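PDB 6IMQ: protein PML from Homo sapiens, which organises PML nuclear bodies, whose assembly is regulated by oligomerization of its B1-box, a zinc-binding domain. Local coordinates for residues B[21-26]-B[36-41]. Numbering follows the deposited sequence.
Sequences FWCFEC and EAHQWF. With ZN (zinc ion), chain I.
Cys23, at the end of strand 21-23, and His38, on helix 32-41, mark the nearest backbone approach between 21-26 and 36-41, yet their CA atoms remain 9.2 Å apart, and the gap is bridged by a zinc ion. Cys23 SG binds the metal at 2.3 Å and Cys26 SG at 2.2 Å, while His38 NE2 reaches it from the helix side at 2.0 Å. The two sulfurs approach the imidazole differently: Cys26 SG lies at the ring edge, close to its plane, whereas Cys23 SG stands obliquely to it, 3.4 Å from His38 NE2. Cys23 turns SG anti to its own backbone N (chi1 180°), while Cys26 places SG beside the N and anti to the carbonyl carbon, and with these two settings both sulfurs converge on one ion. The chain between them forms a tight turn of helical backbone conformation, in which Cys26 N donates an almost straight bond to Cys23 SG (3.3 Å, 173°); this would be expected to temper the negative charge of the thiolate. The CxxC turn and the helix histidine supply three of the four ligands of a Cys2His2 zinc site, His44 adding the fourth through ND1; it is one of the two zinc sites of this B-box zinc finger. With NE2 occupied by zinc, His38 ND1 donates to Gln39 OE1 in a short bond (2.8 Å) that lies nearly in the ring plane but is bent at the hydrogen (142°). Together with the zinc bond, it should restrict rotation of the ring about CB-CG. The ring of His44 meets that of His38 at a steep angle, and His38 also packs on Leu30 of strand 28-30, while Gln39 packs against Arg47 of the second subunit.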
loop_
_atom_site.group_PDB
_atom_site.type_symbol
_atom_site.label_atom_id
_atom_site.label_comp_id
_atom_site.label_asym_id
_atom_site.label_seq_id
_atom_site.Cartn_x
_atom_site.Cartn_y
_atom_site.Cartn_z
ATOM N N PHE B 21 -2.775 2.694 -6.208
ATOM C CA PHE B 21 -1.958 1.660 -5.614
ATOM C C PHE B 21 -0.498 1.947 -5.899
ATOM O O PHE B 21 -0.140 2.626 -6.863
ATOM C CB PHE B 21 -2.345 0.277 -6.133
ATOM C CG PHE B 21 -3.715 -0.130 -5.740
ATOM C CD1 PHE B 21 -4.815 0.285 -6.468
ATOM C CD2 PHE B 21 -3.907 -0.908 -4.616
ATOM C CE1 PHE B 21 -6.085 -0.087 -6.089
ATOM C CE2 PHE B 21 -5.170 -1.285 -4.228
ATOM C CZ PHE B 21 -6.267 -0.873 -4.961
ATOM N N TRP B 22 0.333 1.454 -4.996
ATOM C CA TRP B 22 1.780 1.525 -5.101
ATOM C C TRP B 22 2.290 0.103 -4.984
ATOM O O TRP B 22 1.929 -0.615 -4.043
ATOM C CB TRP B 22 2.378 2.410 -4.015
ATOM C CG TRP B 22 3.876 2.343 -3.905
ATOM C CD1 TRP B 22 4.592 1.705 -2.938
ATOM C CD2 TRP B 22 4.837 2.951 -4.778
ATOM N NE1 TRP B 22 5.939 1.878 -3.149
ATOM C CE2 TRP B 22 6.116 2.641 -4.273
ATOM C CE3 TRP B 22 4.739 3.729 -5.934
ATOM C CZ2 TRP B 22 7.286 3.074 -4.889
ATOM C CZ3 TRP B 22 5.904 4.161 -6.542
ATOM C CH2 TRP B 22 7.160 3.835 -6.018
ATOM N N CYS B 23 3.097 -0.315 -5.941
ATOM C CA CYS B 23 3.721 -1.625 -5.886
ATOM C C CYS B 23 5.143 -1.478 -5.361
ATOM O O CYS B 23 5.951 -0.736 -5.932
ATOM C CB CYS B 23 3.732 -2.310 -7.246
ATOM S SG CYS B 23 4.522 -3.906 -7.078
ATOM N N PHE B 24 5.459 -2.216 -4.297
ATOM C CA PHE B 24 6.776 -2.105 -3.686
ATOM C C PHE B 24 7.867 -2.763 -4.525
ATOM O O PHE B 24 9.027 -2.344 -4.454
ATOM C CB PHE B 24 6.743 -2.714 -2.283
ATOM C CG PHE B 24 5.926 -1.931 -1.309
ATOM C CD1 PHE B 24 6.377 -0.709 -0.855
ATOM C CD2 PHE B 24 4.710 -2.407 -0.844
ATOM C CE1 PHE B 24 5.642 0.030 0.041
ATOM C CE2 PHE B 24 3.968 -1.673 0.058
ATOM C CZ PHE B 24 4.437 -0.448 0.500
ATOM N N GLU B 25 7.533 -3.779 -5.320
ATOM C CA GLU B 25 8.580 -4.432 -6.100
ATOM C C GLU B 25 8.723 -3.851 -7.504
ATOM O O GLU B 25 9.844 -3.763 -8.019
ATOM C CB GLU B 25 8.321 -5.940 -6.168
ATOM C CG GLU B 25 8.757 -6.679 -4.900
ATOM C CD GLU B 25 7.602 -7.364 -4.188
ATOM O OE1 GLU B 25 7.646 -8.602 -4.039
ATOM O OE2 GLU B 25 6.648 -6.665 -3.790
ATOM N N CYS B 26 7.620 -3.443 -8.139
ATOM C CA CYS B 26 7.745 -2.712 -9.395
ATOM C C CYS B 26 8.211 -1.273 -9.163
ATOM O O CYS B 26 8.830 -0.678 -10.049
ATOM C CB CYS B 26 6.412 -2.683 -10.154
ATOM S SG CYS B 26 5.718 -4.242 -10.732
ATOM N N GLU B 36 -5.631 -4.355 -10.719
ATOM C CA GLU B 36 -6.221 -5.695 -10.748
ATOM C C GLU B 36 -5.506 -6.586 -11.766
ATOM O O GLU B 36 -5.317 -7.784 -11.525
ATOM C CB GLU B 36 -7.725 -5.610 -11.033
ATOM C CG GLU B 36 -8.458 -4.663 -10.090
ATOM C CD GLU B 36 -9.703 -5.271 -9.450
ATOM O OE1 GLU B 36 -10.136 -6.369 -9.864
ATOM O OE2 GLU B 36 -10.252 -4.632 -8.526
ATOM N N ALA B 37 -5.087 -6.024 -12.906
ATOM C CA ALA B 37 -4.323 -6.817 -13.867
ATOM C C ALA B 37 -2.956 -7.194 -13.309
ATOM O O ALA B 37 -2.490 -8.325 -13.476
ATOM C CB ALA B 37 -4.165 -6.053 -15.183
ATOM N N HIS B 38 -2.296 -6.256 -12.640
ATOM C CA HIS B 38 -1.007 -6.533 -12.018
ATOM C C HIS B 38 -1.123 -7.667 -11.001
ATOM O O HIS B 38 -0.254 -8.546 -10.944
ATOM C CB HIS B 38 -0.507 -5.222 -11.412
ATOM C CG HIS B 38 0.654 -5.360 -10.486
ATOM N ND1 HIS B 38 0.504 -5.697 -9.159
ATOM C CD2 HIS B 38 1.979 -5.150 -10.674
ATOM C CE1 HIS B 38 1.688 -5.725 -8.577
ATOM N NE2 HIS B 38 2.599 -5.395 -9.474
ATOM N N GLN B 39 -2.229 -7.708 -10.254
ATOM C CA GLN B 39 -2.383 -8.767 -9.257
ATOM C C GLN B 39 -2.651 -10.129 -9.899
ATOM O O GLN B 39 -2.350 -11.169 -9.296
ATOM C CB GLN B 39 -3.524 -8.441 -8.286
ATOM C CG GLN B 39 -3.418 -7.114 -7.567
ATOM C CD GLN B 39 -2.207 -7.044 -6.663
ATOM O OE1 GLN B 39 -1.129 -6.629 -7.088
ATOM N NE2 GLN B 39 -2.377 -7.438 -5.405
ATOM N N TRP B 40 -3.266 -10.152 -11.078
ATOM C CA TRP B 40 -3.481 -11.418 -11.768
ATOM C C TRP B 40 -2.161 -11.992 -12.270
ATOM O O TRP B 40 -1.861 -13.175 -12.060
ATOM C CB TRP B 40 -4.450 -11.208 -12.923
ATOM C CG TRP B 40 -4.736 -12.462 -13.646
ATOM C CD1 TRP B 40 -4.098 -12.944 -14.756
ATOM C CD2 TRP B 40 -5.746 -13.412 -13.316
ATOM N NE1 TRP B 40 -4.654 -14.149 -15.134
ATOM C CE2 TRP B 40 -5.669 -14.455 -14.265
ATOM C CE3 TRP B 40 -6.713 -13.482 -12.304
ATOM C CZ2 TRP B 40 -6.516 -15.555 -14.233
ATOM C CZ3 TRP B 40 -7.559 -14.575 -12.276
ATOM C CH2 TRP B 40 -7.453 -15.601 -13.233
ATOM N N PHE B 41 -1.334 -11.153 -12.881
ATOM C CA PHE B 41 -0.152 -11.613 -13.589
ATOM C C PHE B 41 1.106 -11.645 -12.742
ATOM O O PHE B 41 2.056 -12.338 -13.110
ATOM C CB PHE B 41 0.087 -10.718 -14.804
ATOM C CG PHE B 41 -0.949 -10.874 -15.862
ATOM C CD1 PHE B 41 -1.089 -12.084 -16.506
ATOM C CD2 PHE B 41 -1.772 -9.827 -16.220
ATOM C CE1 PHE B 41 -2.032 -12.260 -17.488
ATOM C CE2 PHE B 41 -2.720 -9.992 -17.210
ATOM C CZ PHE B 41 -2.853 -11.215 -17.840
HETATM ZN ZN ZN I . 4.516 -5.054 -9.100
#